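Local coordinates for putative polysaccharide binding proteins (DUF1812) (Bacteroides thetaiotaomicron VPI-5482, PDB 3GF8), which is probably a lipid-modified outer-membrane component of the FimB/Mfa2 family that takes part in fimbrial assembly, its precise molecular role not being established, at residues Leu16-Lys21 against Tyr77-Trp82; Asp37-Tyr42 against Gly64-Glu69; Ile242-Met247 against Ile269-Ser274. One frame throughout, in Å; residues are numbered along the deposited sequence.

Interaction 1 of 3, residues Leu16-Lys21 against Tyr77-Trp82; sequences LSVKFK and YQFMAW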
loop_
_atom_site.group_PDB
_atom_site.type_symbol
_atom_site.label_atom_id
_atom_site.label_comp_id
_atom_site.label_asym_id
_atom_site.label_seq_id
_atom_site.Cartn_x
_atom_site.Cartn_y
_atom_site.Cartn_z
ATOM N N LEU A 16 0.310 -7.191 -29.956
ATOM C CA LEU A 16 0.393 -6.142 -28.967
ATOM C C LEU A 16 0.720 -6.830 -27.662
ATOM O O LEU A 16 -0.007 -7.734 -27.255
ATOM C CB LEU A 16 -0.946 -5.450 -28.867
ATOM C CG LEU A 16 -1.166 -4.324 -27.857
ATOM C CD1 LEU A 16 -0.264 -3.177 -28.148
ATOM C CD2 LEU A 16 -2.637 -3.880 -27.965
ATOM N N SER A 17 1.816 -6.438 -27.025
ATOM C CA SER A 17 2.259 -7.030 -25.745
ATOM C C SER A 17 2.291 -5.998 -24.654
ATOM O O SER A 17 2.462 -4.819 -24.935
ATOM C CB SER A 17 3.670 -7.566 -25.881
ATOM O OG SER A 17 3.621 -8.790 -26.564
ATOM N N VAL A 18 2.169 -6.438 -23.401
ATOM C CA VAL A 18 2.231 -5.536 -22.259
ATOM C C VAL A 18 3.350 -5.988 -21.366
ATOM O O VAL A 18 3.457 -7.156 -21.047
ATOM C CB VAL A 18 0.899 -5.459 -21.466
ATOM C CG1 VAL A 18 1.069 -4.585 -20.228
ATOM C CG2 VAL A 18 -0.219 -4.928 -22.348
ATOM N N LYS A 19 4.228 -5.053 -21.028
ATOM C CA LYS A 19 5.281 -5.269 -20.065
ATOM C C LYS A 19 4.825 -4.579 -18.786
ATOM O O LYS A 19 4.349 -3.440 -18.837
ATOM C CB LYS A 19 6.561 -4.624 -20.583
ATOM C CG LYS A 19 7.766 -4.669 -19.641
ATOM C CD LYS A 19 9.051 -4.343 -20.394
ATOM C CE LYS A 19 10.320 -4.658 -19.582
ATOM N NZ LYS A 19 10.369 -3.859 -18.332
ATOM N N PHE A 20 4.936 -5.271 -17.653
ATOM C CA PHE A 20 4.654 -4.655 -16.349
ATOM C C PHE A 20 5.958 -4.366 -15.643
ATOM O O PHE A 20 6.870 -5.215 -15.618
ATOM C CB PHE A 20 3.829 -5.586 -15.471
ATOM C CG PHE A 20 2.493 -5.937 -16.049
ATOM C CD1 PHE A 20 2.370 -6.975 -16.970
ATOM C CD2 PHE A 20 1.370 -5.216 -15.700
ATOM C CE1 PHE A 20 1.129 -7.299 -17.493
ATOM C CE2 PHE A 20 0.148 -5.524 -16.233
ATOM C CZ PHE A 20 0.033 -6.572 -17.134
ATOM N N LYS A 21 6.084 -3.176 -15.064
ATOM C CA LYS A 21 7.297 -2.918 -14.243
ATOM C C LYS A 21 6.935 -2.426 -12.867
ATOM O O LYS A 21 5.901 -1.778 -12.703
ATOM C CB LYS A 21 8.251 -1.948 -14.938
ATOM C CG LYS A 21 7.739 -0.505 -15.201
ATOM C CD LYS A 21 8.884 0.349 -15.794
ATOM C CE LYS A 21 8.550 1.790 -15.942
ATOM N NZ LYS A 21 8.373 2.408 -14.636
ATOM N N TYR A 77 -7.166 2.628 -27.161
ATOM C CA TYR A 77 -7.618 2.024 -25.914
ATOM C C TYR A 77 -6.984 2.736 -24.723
ATOM O O TYR A 77 -5.988 3.429 -24.876
ATOM C CB TYR A 77 -7.195 0.551 -25.866
ATOM C CG TYR A 77 -7.642 -0.231 -27.063
ATOM C CD1 TYR A 77 -8.926 -0.771 -27.137
ATOM C CD2 TYR A 77 -6.792 -0.414 -28.141
ATOM C CE1 TYR A 77 -9.333 -1.486 -28.262
ATOM C CE2 TYR A 77 -7.175 -1.130 -29.237
ATOM C CZ TYR A 77 -8.442 -1.649 -29.312
ATOM O OH TYR A 77 -8.793 -2.355 -30.424
ATOM N N GLN A 78 -7.566 2.552 -23.547
ATOM C CA GLN A 78 -6.842 2.795 -22.310
ATOM C C GLN A 78 -6.660 1.496 -21.561
ATOM O O GLN A 78 -7.565 0.672 -21.536
ATOM C CB GLN A 78 -7.556 3.794 -21.451
ATOM C CG GLN A 78 -7.678 5.127 -22.120
ATOM C CD GLN A 78 -8.259 6.164 -21.212
ATOM O OE1 GLN A 78 -9.417 6.079 -20.818
ATOM N NE2 GLN A 78 -7.456 7.171 -20.883
ATOM N N PHE A 79 -5.460 1.288 -21.014
ATOM C CA PHE A 79 -5.180 0.129 -20.183
ATOM C C PHE A 79 -4.846 0.621 -18.798
ATOM O O PHE A 79 -4.264 1.706 -18.622
ATOM C CB PHE A 79 -3.944 -0.693 -20.622
ATOM C CG PHE A 79 -3.995 -1.322 -22.018
ATOM C CD1 PHE A 79 -5.128 -1.314 -22.815
ATOM C CD2 PHE A 79 -2.843 -1.972 -22.502
ATOM C CE1 PHE A 79 -5.099 -1.901 -24.099
ATOM C CE2 PHE A 79 -2.799 -2.551 -23.746
ATOM C CZ PHE A 79 -3.941 -2.532 -24.560
HETATM N N MSE A 80 -5.193 -0.207 -17.818
HETATM C CA MSE A 80 -4.705 -0.062 -16.462
HETATM C C MSE A 80 -4.671 -1.460 -15.870
HETATM O O MSE A 80 -5.080 -2.399 -16.528
HETATM C CB MSE A 80 -5.533 0.966 -15.637
HETATM C CG MSE A 80 -7.017 0.737 -15.488
HETATM SE SE MSE A 80 -7.453 -0.553 -14.155
HETATM C CE MSE A 80 -6.703 0.271 -12.530
ATOM N N ALA A 81 -4.138 -1.613 -14.660
ATOM C CA ALA A 81 -4.117 -2.923 -14.052
ATOM C C ALA A 81 -4.208 -2.869 -12.530
ATOM O O ALA A 81 -3.973 -1.832 -11.933
ATOM C CB ALA A 81 -2.888 -3.689 -14.477
ATOM N N TRP A 82 -4.624 -3.997 -11.938
ATOM C CA TRP A 82 -4.420 -4.276 -10.520
ATOM C C TRP A 82 -3.600 -5.552 -10.472
ATOM O O TRP A 82 -3.849 -6.505 -11.220
ATOM C CB TRP A 82 -5.737 -4.506 -9.795
ATOM C CG TRP A 82 -6.537 -3.292 -9.533
ATOM C CD1 TRP A 82 -7.732 -2.951 -10.118
ATOM C CD2 TRP A 82 -6.232 -2.242 -8.597
ATOM N NE1 TRP A 82 -8.178 -1.752 -9.605
ATOM C CE2 TRP A 82 -7.282 -1.300 -8.671
ATOM C CE3 TRP A 82 -5.178 -2.015 -7.698
ATOM C CZ2 TRP A 82 -7.304 -0.145 -7.892
ATOM C CZ3 TRP A 82 -5.197 -0.878 -6.923
ATOM C CH2 TRP A 82 -6.252 0.042 -7.012
#
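The Phe79 ring carries most of this contact. At its edge, close to the ring plane, sits CD2 of Leu16, 3.9 Å from Phe79 CZ, the two side chains arriving from opposite directions. CG2 of Val18 comes in at a slant, 3.8 Å from Phe79 CE2 and only slightly farther from CD2. The Phe20 ring takes the methyl of Ala81 at its edge, Phe20 CE2 lying 4.0 Å from Ala81 CB, while one of its faces is covered from within its own strand by Val18 CG1, 3.8 Å above the plane and displaced toward the rim. Val18 thus serves two rings, one with each methyl. With CG1 anti to the backbone N (chi1 176°), its CG2 is turned beside that N, in the direction of Phe79. All five residues are buried and the meeting is purely apolar.

The two strand segments do not pair with each other: their axes stay 10.4 Å apart and cross at -44°, consistent with two layers packed face to face, as in a beta-sandwich. Strand 16-21 lies between 68-70 and 139-158, whereas strand 75-83 is flanked by 38-44 and 124-133. Leu41 and Ile143 add to the packing around Val18, and Val43, Ile129 and Val131 continue the apolar layer around Phe79.

Interaction 2 of 3, residues Asp37-Tyr42 against Gly64-Glu69; sequences DKVELY and GNYLME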
loop_
_atom_site.group_PDB
_atom_site.type_symbol
_atom_site.label_atom_id
_atom_site.label_comp_id
_atom_site.label_asym_id
_atom_site.label_seq_id
_atom_site.Cartn_x
_atom_site.Cartn_y
_atom_site.Cartn_z
ATOM N N ASP A 37 3.208 -11.703 -8.365
ATOM C CA ASP A 37 2.788 -12.993 -8.917
ATOM C C ASP A 37 1.389 -13.008 -9.534
ATOM O O ASP A 37 0.897 -14.069 -9.866
ATOM C CB ASP A 37 2.935 -14.113 -7.880
ATOM C CG ASP A 37 1.840 -14.134 -6.808
ATOM O OD1 ASP A 37 0.821 -13.370 -6.817
ATOM O OD2 ASP A 37 2.010 -14.994 -5.924
ATOM N N LYS A 38 0.757 -11.849 -9.720
ATOM C CA LYS A 38 -0.504 -11.816 -10.480
ATOM C C LYS A 38 -0.725 -10.426 -11.006
ATOM O O LYS A 38 -0.563 -9.434 -10.282
ATOM C CB LYS A 38 -1.683 -12.254 -9.597
ATOM C CG LYS A 38 -3.091 -12.091 -10.254
ATOM C CD LYS A 38 -4.235 -12.481 -9.301
ATOM C CE LYS A 38 -5.582 -12.287 -9.949
ATOM N NZ LYS A 38 -6.714 -12.516 -9.014
ATOM N N VAL A 39 -1.086 -10.343 -12.281
ATOM C CA VAL A 39 -1.447 -9.071 -12.892
ATOM C C VAL A 39 -2.821 -9.267 -13.505
ATOM O O VAL A 39 -3.132 -10.362 -13.997
ATOM C CB VAL A 39 -0.403 -8.627 -13.912
ATOM C CG1 VAL A 39 0.904 -8.270 -13.218
ATOM C CG2 VAL A 39 -0.124 -9.763 -14.978
ATOM N N GLU A 40 -3.657 -8.227 -13.455
ATOM C CA GLU A 40 -4.917 -8.267 -14.139
ATOM C C GLU A 40 -5.083 -6.954 -14.884
ATOM O O GLU A 40 -5.216 -5.877 -14.276
ATOM C CB GLU A 40 -6.041 -8.535 -13.161
ATOM C CG GLU A 40 -7.452 -8.686 -13.812
ATOM C CD GLU A 40 -8.504 -9.216 -12.812
ATOM O OE1 GLU A 40 -8.943 -8.472 -11.884
ATOM O OE2 GLU A 40 -8.864 -10.394 -12.938
ATOM N N LEU A 41 -5.029 -7.059 -16.210
ATOM C CA LEU A 41 -5.077 -5.896 -17.109
ATOM C C LEU A 41 -6.539 -5.602 -17.457
ATOM O O LEU A 41 -7.275 -6.500 -17.840
ATOM C CB LEU A 41 -4.296 -6.178 -18.402
ATOM C CG LEU A 41 -4.049 -4.992 -19.352
ATOM C CD1 LEU A 41 -2.957 -4.099 -18.836
ATOM C CD2 LEU A 41 -3.730 -5.469 -20.773
ATOM N N TYR A 42 -6.933 -4.344 -17.330
ATOM C CA TYR A 42 -8.264 -3.899 -17.716
ATOM C C TYR A 42 -8.119 -3.087 -19.021
ATOM O O TYR A 42 -7.262 -2.199 -19.100
ATOM C CB TYR A 42 -8.863 -3.069 -16.554
ATOM C CG TYR A 42 -9.285 -3.945 -15.392
ATOM C CD1 TYR A 42 -8.351 -4.485 -14.526
ATOM C CD2 TYR A 42 -10.628 -4.293 -15.203
ATOM C CE1 TYR A 42 -8.738 -5.350 -13.483
ATOM C CE2 TYR A 42 -11.021 -5.120 -14.152
ATOM C CZ TYR A 42 -10.070 -5.653 -13.305
ATOM O OH TYR A 42 -10.463 -6.474 -12.274
ATOM N N GLY A 64 11.692 -12.773 -15.629
ATOM C CA GLY A 64 12.513 -11.595 -15.902
ATOM C C GLY A 64 12.183 -11.068 -17.284
ATOM O O GLY A 64 12.549 -9.952 -17.632
ATOM N N ASN A 65 11.461 -11.868 -18.062
ATOM C CA ASN A 65 11.100 -11.513 -19.420
ATOM C C ASN A 65 9.609 -11.624 -19.672
ATOM O O ASN A 65 9.180 -11.694 -20.814
ATOM C CB ASN A 65 11.872 -12.423 -20.374
ATOM C CG ASN A 65 13.357 -12.231 -20.244
ATOM O OD1 ASN A 65 13.874 -11.140 -20.503
ATOM N ND2 ASN A 65 14.061 -13.273 -19.810
ATOM N N TYR A 66 8.804 -11.629 -18.617
ATOM C CA TYR A 66 7.362 -11.779 -18.801
ATOM C C TYR A 66 6.746 -10.668 -19.666
ATOM O O TYR A 66 6.935 -9.494 -19.414
ATOM C CB TYR A 66 6.637 -11.808 -17.453
ATOM C CG TYR A 66 5.128 -11.835 -17.625
ATOM C CD1 TYR A 66 4.476 -12.990 -18.057
ATOM C CD2 TYR A 66 4.360 -10.702 -17.384
ATOM C CE1 TYR A 66 3.083 -13.009 -18.251
ATOM C CE2 TYR A 66 2.963 -10.714 -17.547
ATOM C CZ TYR A 66 2.337 -11.861 -17.978
ATOM O OH TYR A 66 0.975 -11.837 -18.148
ATOM N N LEU A 67 5.984 -11.051 -20.672
ATOM C CA LEU A 67 5.162 -10.099 -21.419
ATOM C C LEU A 67 3.778 -10.708 -21.568
ATOM O O LEU A 67 3.646 -11.913 -21.764
ATOM C CB LEU A 67 5.784 -9.797 -22.803
ATOM C CG LEU A 67 7.043 -8.923 -22.854
ATOM C CD1 LEU A 67 7.497 -8.716 -24.305
ATOM C CD2 LEU A 67 6.796 -7.588 -22.202
HETATM N N MSE A 68 2.742 -9.896 -21.433
HETATM C CA MSE A 68 1.386 -10.375 -21.633
HETATM C C MSE A 68 0.986 -10.161 -23.092
HETATM O O MSE A 68 1.076 -9.055 -23.618
HETATM C CB MSE A 68 0.412 -9.642 -20.731
HETATM C CG MSE A 68 -1.039 -10.031 -20.953
HETATM SE SE MSE A 68 -2.283 -9.166 -19.727
HETATM C CE MSE A 68 -2.036 -10.384 -18.230
ATOM N N GLU A 69 0.535 -11.222 -23.739
ATOM C CA GLU A 69 0.060 -11.142 -25.110
ATOM C C GLU A 69 -1.422 -10.771 -25.123
ATOM O O GLU A 69 -2.243 -11.505 -24.607
ATOM C CB GLU A 69 0.333 -12.480 -25.810
ATOM C CG GLU A 69 1.857 -12.743 -26.095
#
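Met68, a selenomethionine, meets both Val39 and Leu41. Its terminal methyl CE approaches Val39 CG2 tip to tip at 3.8 Å, and its selenium SE lies 3.8 Å from Leu41 CB, with Leu41 CD2 a little farther off at 4.1 Å. Val39 CG2 also touches Tyr66, obliquely to the ring, at 3.9 Å from Tyr66 OH and 4.1 Å from Tyr66 CE2. This one valine methyl is thus shared between the methyl of the selenoether and the phenol end of Tyr66.

The Met68 chain is extended through its first two torsions and turns at its third, about CG-SE (chi3 -82°), which directs CE toward Val39 while SE stays beside Leu41. Within its own segment the Tyr66 ring has the backbone N of Met68 over one face, 3.9 Å above the plane and offset toward the rim. The polar end of Tyr66 is held by a hydrogen bond between its OH and Glu56 OE1, which probably helps to fix the ring's position. Glu56 belongs to strand 50-57, whose Gln54 lies against the Met68 side chain; the same two residues are joined by backbone hydrogen bonds to Val39 and Leu41 respectively.

Strand 38-44 runs antiparallel between strands 50-57 and 75-83, and strand 68-70 pairs antiparallel with 16-21. Phe20 packs on both Val39 and Tyr66, so strand 16-21 contributes to the same apolar interior.

Interaction 3 of 3, residues Ile242-Met247 against Ile269-Ser274; sequences IDYLAM and IIFFLS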
loop_
_atom_site.group_PDB
_atom_site.type_symbol
_atom_site.label_atom_id
_atom_site.label_comp_id
_atom_site.label_asym_id
_atom_site.label_seq_id
_atom_site.Cartn_x
_atom_site.Cartn_y
_atom_site.Cartn_z
ATOM N N ILE A 242 1.058 9.932 9.434
ATOM C CA ILE A 242 1.477 10.574 8.192
ATOM C C ILE A 242 2.402 11.742 8.525
ATOM O O ILE A 242 3.418 11.972 7.873
ATOM C CB ILE A 242 0.317 11.138 7.383
ATOM C CG1 ILE A 242 -0.680 10.028 6.991
ATOM C CG2 ILE A 242 0.891 11.907 6.149
ATOM C CD1 ILE A 242 -0.078 8.811 6.214
ATOM N N ASP A 243 2.020 12.496 9.549
ATOM C CA ASP A 243 2.808 13.636 9.975
ATOM C C ASP A 243 4.187 13.268 10.521
ATOM O O ASP A 243 5.177 13.944 10.260
ATOM C CB ASP A 243 2.059 14.403 11.033
ATOM C CG ASP A 243 2.269 15.819 10.895
ATOM O OD1 ASP A 243 1.724 16.352 9.914
ATOM O OD2 ASP A 243 3.015 16.387 11.721
ATOM N N TYR A 244 4.240 12.197 11.292
ATOM C CA TYR A 244 5.521 11.687 11.773
ATOM C C TYR A 244 6.399 11.245 10.611
ATOM O O TYR A 244 7.601 11.458 10.638
ATOM C CB TYR A 244 5.309 10.549 12.780
ATOM C CG TYR A 244 5.059 11.030 14.209
ATOM C CD1 TYR A 244 4.164 12.050 14.475
ATOM C CD2 TYR A 244 5.719 10.453 15.275
ATOM C CE1 TYR A 244 3.936 12.462 15.734
ATOM C CE2 TYR A 244 5.507 10.882 16.562
ATOM C CZ TYR A 244 4.625 11.876 16.783
ATOM O OH TYR A 244 4.404 12.293 18.057
ATOM N N LEU A 245 5.807 10.633 9.584
ATOM C CA LEU A 245 6.602 10.229 8.433
ATOM C C LEU A 245 6.983 11.453 7.585
ATOM O O LEU A 245 8.084 11.508 7.059
ATOM C CB LEU A 245 5.878 9.160 7.601
ATOM C CG LEU A 245 5.782 7.781 8.277
ATOM C CD1 LEU A 245 4.863 6.911 7.508
ATOM C CD2 LEU A 245 7.115 7.122 8.412
ATOM N N ALA A 246 6.086 12.438 7.478
ATOM C CA ALA A 246 6.381 13.651 6.707
ATOM C C ALA A 246 7.543 14.430 7.325
ATOM O O ALA A 246 8.359 14.951 6.586
ATOM C CB ALA A 246 5.102 14.564 6.538
HETATM N N MSE A 247 7.633 14.495 8.658
HETATM C CA MSE A 247 8.716 15.167 9.395
HETATM C C MSE A 247 10.075 14.511 9.049
HETATM O O MSE A 247 11.118 15.060 9.311
HETATM C CB MSE A 247 8.500 15.091 10.954
HETATM C CG MSE A 247 7.262 15.875 11.634
HETATM SE SE MSE A 247 6.837 15.403 13.599
HETATM C CE MSE A 247 4.884 15.378 13.592
ATOM N N ILE A 269 9.605 1.236 12.605
ATOM C CA ILE A 269 9.635 2.403 13.453
ATOM C C ILE A 269 9.712 1.993 14.903
ATOM O O ILE A 269 8.827 1.274 15.406
ATOM C CB ILE A 269 8.377 3.258 13.237
ATOM C CG1 ILE A 269 8.145 3.481 11.724
ATOM C CG2 ILE A 269 8.475 4.557 14.066
ATOM C CD1 ILE A 269 7.057 4.488 11.412
ATOM N N ILE A 270 10.783 2.411 15.575
ATOM C CA ILE A 270 10.834 2.390 17.026
ATOM C C ILE A 270 10.434 3.764 17.597
ATOM O O ILE A 270 11.017 4.782 17.232
ATOM C CB ILE A 270 12.220 2.074 17.580
ATOM C CG1 ILE A 270 12.871 0.888 16.864
ATOM C CG2 ILE A 270 12.088 1.710 19.028
ATOM C CD1 ILE A 270 12.059 -0.356 16.916
ATOM N N PHE A 271 9.456 3.775 18.505
ATOM C CA PHE A 271 9.199 4.912 19.375
ATOM C C PHE A 271 9.923 4.787 20.712
ATOM O O PHE A 271 9.825 3.753 21.420
ATOM C CB PHE A 271 7.703 5.049 19.637
ATOM C CG PHE A 271 6.902 5.236 18.391
ATOM C CD1 PHE A 271 6.555 4.153 17.622
ATOM C CD2 PHE A 271 6.508 6.492 17.992
ATOM C CE1 PHE A 271 5.839 4.311 16.480
ATOM C CE2 PHE A 271 5.782 6.655 16.846
ATOM C CZ PHE A 271 5.452 5.565 16.090
ATOM N N PHE A 272 10.647 5.856 21.042
ATOM C CA PHE A 272 11.314 6.016 22.318
ATOM C C PHE A 272 10.498 7.005 23.123
ATOM O O PHE A 272 10.449 8.197 22.791
ATOM C CB PHE A 272 12.744 6.510 22.125
ATOM C CG PHE A 272 13.596 5.519 21.434
ATOM C CD1 PHE A 272 13.531 5.381 20.059
ATOM C CD2 PHE A 272 14.394 4.659 22.157
ATOM C CE1 PHE A 272 14.290 4.424 19.420
ATOM C CE2 PHE A 272 15.149 3.691 21.525
ATOM C CZ PHE A 272 15.103 3.574 20.164
ATOM N N LEU A 273 9.836 6.504 24.159
ATOM C CA LEU A 273 8.817 7.287 24.859
ATOM C C LEU A 273 9.257 7.726 26.236
ATOM O O LEU A 273 10.088 7.079 26.897
ATOM C CB LEU A 273 7.562 6.466 25.021
ATOM C CG LEU A 273 7.015 5.915 23.728
ATOM C CD1 LEU A 273 6.179 4.735 24.039
ATOM C CD2 LEU A 273 6.213 7.018 23.085
ATOM N N SER A 274 8.682 8.842 26.653
ATOM C CA SER A 274 8.792 9.284 28.019
ATOM C C SER A 274 7.862 8.411 28.875
ATOM O O SER A 274 6.989 7.689 28.366
ATOM C CB SER A 274 8.395 10.757 28.143
ATOM O OG SER A 274 6.990 10.942 28.039
#
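Tyr244 starts out toward the strand and Phe271 swings its ring end toward the helix, each with CG anti to its own carbonyl carbon (chi1 -84° and -59°). CD2 of Tyr244 lies at the edge of the Phe271 ring, near its plane, 4.1 Å from Phe271 CE2; relative to the tyrosine ring, the phenylalanine atom arrives obliquely. One residue further along the helix, Leu245 touches Ile269 through single methyls, Leu245 CD2 being 4.0 Å from Ile269 CD1. The extended second torsion of Ile269 (chi2 -171°) carries CD1 well out from the strand, and the leucine methyl turns in to meet it although its CB does not point straight at the strand.

The contact is small and wholly apolar, but all four side chains are buried. The tyrosine's hydroxyl has a separate role, since Tyr244 OH is hydrogen-bonded to the backbone O of the C-terminal residue Gln296. Phe271 is further enclosed by Phe156, with nearly parallel ring planes, and by Phe237, edge-to-face, while Ile282 of strand 279-284 touches both Tyr244 and Phe271.

Consecutive helix residues, Tyr244 and Leu245, thus meet alternate strand residues, Phe271 and Ile269. The strand itself is fastened at its sides, parallel to 139-158 and antiparallel to 279-284, while the short helix 241-246 follows directly on strand 235-240. This is a helix-on-sheet contact in a largely beta protein of the fimbrillin superfamily, in which a short helical connection covers part of a sheet face through an aromatic and aliphatic cluster.

Interactions 1 and 2 belong to one hydrophobic interior, with centres 8 Å apart and strand 68-70 followed directly by 75-83 in the chain. They are joined through backbone pairing of 38-44 with 75-83, including probable hydrogen bonds from Tyr42 N to Met80 O and from Glu40 N to Trp82 O. Interaction 3 lies across the centre of the chain, its centre about 38 Å from each of theirs. All three are buried and apolar. Interaction 1 joins two strands, interaction 2 joins a strand to a segment partly in loop, with partly exposed Tyr66 at its border, and interaction 3 sets a helix against a strand. Strand 139-158 pairs with both 16-21 and 266-273, linking the two regions.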